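Local coordinates for protein guanine deaminase (Escherichia coli, PDB 6OHB) that catalyses the zinc-dependent hydrolytic deamination of guanine to xanthine and ammonia, a step of purine degradation, at residues G51-E54 / N55-Q59; Y258-V261 / Y262-Y265. One frame throughout, in Å; residues are numbered along the deposited sequence.

How the contacts relate
From the N terminus the chain first builds a small mixed sheet, and contact 1 (51-59) follows its edge strand 46-50, turning the chain through a short helical segment before strand 67-70 returns to the same sheet. The chain then enters the amidohydrolase barrel, whose strands and the loop after strand 321-324 supply the zinc ligands, and contact 2 (258-265) lies on helix 258-264, between barrel strands 233-238 and 272-274. Both contacts are local: contact 1 a helical turn running into a 3-10 segment, contact 2 successive turns of one helix. Neither encloses nor crosses the other; their centres lie about 52 Å apart, on opposite sides of the chain's centre. Contact 1 belongs to the peripheral sheet, contact 2 to the catalytic barrel.

Contact 1 of 2, residues G51-E54 / N55-Q59; sequences GEWE and NGKHQ
Trp53 and Lys57 meet across one short helical turn that passes into a 3-10 segment, at the surface of the small sheet of guanine deaminase. Lys57 lays CB over the indole, 4.0 Å from the centroid of the six-membered ring and 10° off its normal, a CH-pi contact. Beyond it the lysine chain runs on beside the indole and alongside Glu54, bending at chi3 (67°), and delivers NZ to Glu54 OE1 at 2.9 Å. This salt bridge reaches the carboxylate on its syn side, somewhat out of plane. The backbone fixes the spacing: Trp53 O takes two bonds, from Lys57 N at 2.9 Å, nearly along the C=O axis, and from Gly56 N, which stands above the carbonyl plane. One step earlier, Asn55 lies beside Glu52, with ND2 3.6 Å from Glu52 CB. Farther out, Arg12 makes a cation-pi contact with the Trp53 ring, which also touches Leu39 of strand 38-43, while Asn55 rests on Trp49 of strand 46-50, so the turn is fastened to the sheet it follows. Two waters bridge it: one links Glu54 O to His58 ND1, and another accepts from Glu52 N and from Asn55 ND2, the latter at 3.0 Å.

Contact 2 of 2, residues Y258-V261 / Y262-Y265; sequences YLDV and YHQY
Tyr262 reaches back one helical turn to Tyr258, and the two side chains run side by side in the same direction. Their ring planes are near parallel, 29° apart, but slid so far that they barely overlap; Tyr258 CE1 meets the far end of Tyr262, 3.4 Å from OH and 3.6 Å from CE2. With CG anti to the carbonyl carbon (chi1 -63°), Tyr262 swings back along the helix toward this neighbour. Both hydroxyls are held from outside: Tyr262 OH bonds to the backbone O of His237, a zinc ligand, and Tyr258 OH to Glu244. Val261 contributes its carbonyl, whose O lies at the edge of the Tyr265 ring, 3.1 Å from CD2, and accepts a weak bond from Tyr265 N as the chain leaves the helix. Asp260 and Gln264 are joined twice. Gln264 N donates to Asp260 O at 2.9 Å, and Gln264 NE2 to Asp260 OD1 at 3.0 Å, nearly straight (167°), with OD1 in the amide plane of Gln264, while NE2 comes to the syn side of OD1, well out of the carboxylate plane. OD1 also forms a salt bridge with Arg287 of helix 282-290. With an alanine in place of Asp260, the charge of Arg287 would probably lose its mate and the Gln264 amide be left freer to turn. Tyr258 and Tyr262 both pack on Phe210, which by similarity binds substrate, and on Leu238 of strand 233-238. The contact is thus an i to i+4 pairing on a helix of the amidohydrolase barrel, its two tyrosines consistent with a second shell behind the zinc site and the probable guanine pocket.

Contact 1 of 2, residues G51-E54 / N55-Q59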
loop_
_atom_site.group_PDB
_atom_site.type_symbol
_atom_site.label_atom_id
_atom_site.label_comp_id
_atom_site.label_asym_id
_atom_site.label_seq_id
_atom_site.Cartn_x
_atom_site.Cartn_y
_atom_site.Cartn_z
ATOM N N GLY A 51 -32.201 -11.017 -6.216
ATOM C CA GLY A 51 -32.018 -11.992 -7.278
ATOM C C GLY A 51 -31.872 -11.342 -8.638
ATOM O O GLY A 51 -31.446 -10.193 -8.749
ATOM N N GLU A 52 -32.198 -12.116 -9.669
ATOM C CA GLU A 52 -32.103 -11.630 -11.041
ATOM C C GLU A 52 -33.144 -10.549 -11.308
ATOM O O GLU A 52 -34.292 -10.638 -10.856
ATOM C CB GLU A 52 -32.287 -12.783 -12.033
ATOM C CG GLU A 52 -31.194 -13.838 -11.989
ATOM C CD GLU A 52 -30.038 -13.518 -12.916
ATOM O OE1 GLU A 52 -30.108 -12.490 -13.628
ATOM O OE2 GLU A 52 -29.064 -14.303 -12.943
ATOM N N TRP A 53 -32.728 -9.527 -12.059
ATOM C CA TRP A 53 -33.597 -8.399 -12.379
ATOM C C TRP A 53 -34.913 -8.857 -13.006
ATOM O O TRP A 53 -35.997 -8.416 -12.605
ATOM C CB TRP A 53 -32.851 -7.434 -13.310
ATOM C CG TRP A 53 -33.700 -6.338 -13.890
ATOM C CD1 TRP A 53 -34.076 -6.204 -15.193
ATOM C CD2 TRP A 53 -34.265 -5.216 -13.192
ATOM N NE1 TRP A 53 -34.843 -5.076 -15.351
ATOM C CE2 TRP A 53 -34.975 -4.451 -14.139
ATOM C CE3 TRP A 53 -34.241 -4.785 -11.860
ATOM C CZ2 TRP A 53 -35.658 -3.283 -13.798
ATOM C CZ3 TRP A 53 -34.920 -3.619 -11.522
ATOM C CH2 TRP A 53 -35.619 -2.884 -12.489
ATOM N N GLU A 54 -34.841 -9.742 -14.002
ATOM C CA GLU A 54 -36.071 -10.160 -14.664
ATOM C C GLU A 54 -36.944 -11.024 -13.762
ATOM O O GLU A 54 -38.158 -11.088 -13.983
ATOM C CB GLU A 54 -35.756 -10.901 -15.967
ATOM C CG GLU A 54 -34.974 -10.078 -17.005
ATOM C CD GLU A 54 -35.789 -8.963 -17.662
ATOM O OE1 GLU A 54 -36.982 -8.801 -17.333
ATOM O OE2 GLU A 54 -35.235 -8.247 -18.522
ATOM N N ASN A 55 -36.363 -11.662 -12.739
ATOM C CA ASN A 55 -37.134 -12.467 -11.795
ATOM C C ASN A 55 -37.805 -11.648 -10.699
ATOM O O ASN A 55 -38.658 -12.186 -9.988
ATOM C CB ASN A 55 -36.247 -13.526 -11.129
ATOM C CG ASN A 55 -35.863 -14.648 -12.074
ATOM O OD1 ASN A 55 -36.542 -14.898 -13.065
ATOM N ND2 ASN A 55 -34.768 -15.338 -11.761
ATOM N N GLY A 56 -37.453 -10.377 -10.528
ATOM C CA GLY A 56 -37.993 -9.636 -9.407
ATOM C C GLY A 56 -38.568 -8.277 -9.736
ATOM O O GLY A 56 -39.222 -7.665 -8.889
ATOM N N LYS A 57 -38.333 -7.791 -10.958
ATOM C CA LYS A 57 -38.757 -6.444 -11.329
ATOM C C LYS A 57 -40.254 -6.218 -11.130
ATOM O O LYS A 57 -40.675 -5.074 -10.918
ATOM C CB LYS A 57 -38.350 -6.170 -12.782
ATOM C CG LYS A 57 -39.437 -5.562 -13.653
ATOM C CD LYS A 57 -38.966 -5.328 -15.079
ATOM C CE LYS A 57 -38.703 -6.632 -15.805
ATOM N NZ LYS A 57 -38.583 -6.416 -17.281
ATOM N N HIS A 58 -41.064 -7.280 -11.166
ATOM C CA HIS A 58 -42.509 -7.107 -11.028
ATOM C C HIS A 58 -42.905 -6.649 -9.628
ATOM O O HIS A 58 -43.946 -6.004 -9.469
ATOM C CB HIS A 58 -43.240 -8.406 -11.393
ATOM C CG HIS A 58 -42.900 -9.561 -10.505
ATOM N ND1 HIS A 58 -41.787 -10.350 -10.704
ATOM C CD2 HIS A 58 -43.526 -10.060 -9.411
ATOM C CE1 HIS A 58 -41.742 -11.287 -9.772
ATOM N NE2 HIS A 58 -42.786 -11.132 -8.975
ATOM N N GLN A 59 -42.096 -6.954 -8.609
ATOM C CA GLN A 59 -42.385 -6.551 -7.233
ATOM C C GLN A 59 -42.131 -5.070 -6.960
ATOM O O GLN A 59 -42.390 -4.624 -5.834
ATOM C CB GLN A 59 -41.550 -7.371 -6.250
ATOM C CG GLN A 59 -41.825 -8.860 -6.248
ATOM C CD GLN A 59 -40.811 -9.623 -5.426
ATOM O OE1 GLN A 59 -41.002 -9.838 -4.229
ATOM N NE2 GLN A 59 -39.711 -10.024 -6.063
HETATM O O HOH W 1 -33.390 -15.078 -9.072
HETATM O O HOH W 2 -41.028 -11.044 -13.300
#

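Contact 2 of 2, residues Y258-V261 / Y262-Y265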
loop_
_atom_site.group_PDB
_atom_site.type_symbol
_atom_site.label_atom_id
_atom_site.label_comp_id
_atom_site.label_asym_id
_atom_site.label_seq_id
_atom_site.Cartn_x
_atom_site.Cartn_y
_atom_site.Cartn_z
ATOM N N TYR A 258 0.604 -16.221 27.391
ATOM C CA TYR A 258 -0.205 -15.019 27.210
ATOM C C TYR A 258 -1.696 -15.350 27.141
ATOM O O TYR A 258 -2.504 -14.806 27.907
ATOM C CB TYR A 258 0.262 -14.293 25.945
ATOM C CG TYR A 258 -0.068 -12.817 25.851
ATOM C CD1 TYR A 258 -1.085 -12.249 26.610
ATOM C CD2 TYR A 258 0.628 -11.995 24.970
ATOM C CE1 TYR A 258 -1.391 -10.899 26.501
ATOM C CE2 TYR A 258 0.332 -10.652 24.855
ATOM C CZ TYR A 258 -0.676 -10.107 25.621
ATOM O OH TYR A 258 -0.962 -8.766 25.502
ATOM N N LEU A 259 -2.087 -16.224 26.210
ATOM C CA LEU A 259 -3.505 -16.530 26.043
ATOM C C LEU A 259 -4.102 -17.150 27.301
ATOM O O LEU A 259 -5.295 -16.965 27.580
ATOM C CB LEU A 259 -3.704 -17.462 24.845
ATOM C CG LEU A 259 -5.121 -18.012 24.611
ATOM C CD1 LEU A 259 -6.133 -16.894 24.402
ATOM C CD2 LEU A 259 -5.147 -18.991 23.448
ATOM N N ASP A 260 -3.294 -17.872 28.079
ATOM C CA ASP A 260 -3.830 -18.517 29.269
ATOM C C ASP A 260 -4.210 -17.518 30.352
ATOM O O ASP A 260 -5.071 -17.827 31.182
ATOM C CB ASP A 260 -2.838 -19.535 29.826
ATOM C CG ASP A 260 -3.438 -20.377 30.937
ATOM O OD1 ASP A 260 -4.199 -21.321 30.625
ATOM O OD2 ASP A 260 -3.153 -20.092 32.123
ATOM N N VAL A 261 -3.617 -16.325 30.351
ATOM C CA VAL A 261 -4.063 -15.288 31.280
ATOM C C VAL A 261 -5.515 -14.925 30.998
ATOM O O VAL A 261 -6.339 -14.834 31.915
ATOM C CB VAL A 261 -3.150 -14.054 31.198
ATOM C CG1 VAL A 261 -3.562 -13.029 32.249
ATOM C CG2 VAL A 261 -1.695 -14.459 31.363
ATOM N N TYR A 262 -5.851 -14.720 29.719
ATOM C CA TYR A 262 -7.229 -14.407 29.359
ATOM C C TYR A 262 -8.140 -15.599 29.603
ATOM O O TYR A 262 -9.274 -15.437 30.070
ATOM C CB TYR A 262 -7.310 -13.991 27.890
ATOM C CG TYR A 262 -6.544 -12.743 27.541
ATOM C CD1 TYR A 262 -6.712 -11.570 28.268
ATOM C CD2 TYR A 262 -5.652 -12.737 26.479
ATOM C CE1 TYR A 262 -6.004 -10.424 27.944
ATOM C CE2 TYR A 262 -4.942 -11.600 26.146
ATOM C CZ TYR A 262 -5.120 -10.448 26.880
ATOM O OH TYR A 262 -4.409 -9.320 26.541
ATOM N N HIS A 263 -7.646 -16.806 29.318
ATOM C CA HIS A 263 -8.462 -18.010 29.448
ATOM C C HIS A 263 -8.839 -18.284 30.900
ATOM O O HIS A 263 -9.989 -18.635 31.188
ATOM C CB HIS A 263 -7.723 -19.205 28.845
ATOM C CG HIS A 263 -8.495 -20.488 28.892
ATOM N ND1 HIS A 263 -9.646 -20.692 28.161
ATOM C CD2 HIS A 263 -8.274 -21.638 29.572
ATOM C CE1 HIS A 263 -10.102 -21.909 28.394
ATOM N NE2 HIS A 263 -9.288 -22.504 29.247
ATOM N N GLN A 264 -7.882 -18.145 31.827
ATOM C CA GLN A 264 -8.168 -18.419 33.234
ATOM C C GLN A 264 -9.147 -17.408 33.813
ATOM O O GLN A 264 -9.887 -17.731 34.748
ATOM C CB GLN A 264 -6.877 -18.431 34.057
ATOM C CG GLN A 264 -5.928 -19.588 33.749
ATOM C CD GLN A 264 -6.613 -20.946 33.736
ATOM O OE1 GLN A 264 -7.424 -21.260 34.610
ATOM N NE2 GLN A 264 -6.283 -21.762 32.739
ATOM N N TYR A 265 -9.161 -16.182 33.288
ATOM C CA TYR A 265 -10.151 -15.190 33.674
ATOM C C TYR A 265 -11.427 -15.283 32.838
ATOM O O TYR A 265 -12.187 -14.310 32.773
ATOM C CB TYR A 265 -9.554 -13.783 33.582
ATOM C CG TYR A 265 -8.599 -13.450 34.708
ATOM C CD1 TYR A 265 -9.063 -13.233 36.000
ATOM C CD2 TYR A 265 -7.232 -13.356 34.478
ATOM C CE1 TYR A 265 -8.193 -12.933 37.032
ATOM C CE2 TYR A 265 -6.352 -13.057 35.505
ATOM C CZ TYR A 265 -6.838 -12.846 36.779
ATOM O OH TYR A 265 -5.960 -12.546 37.799
#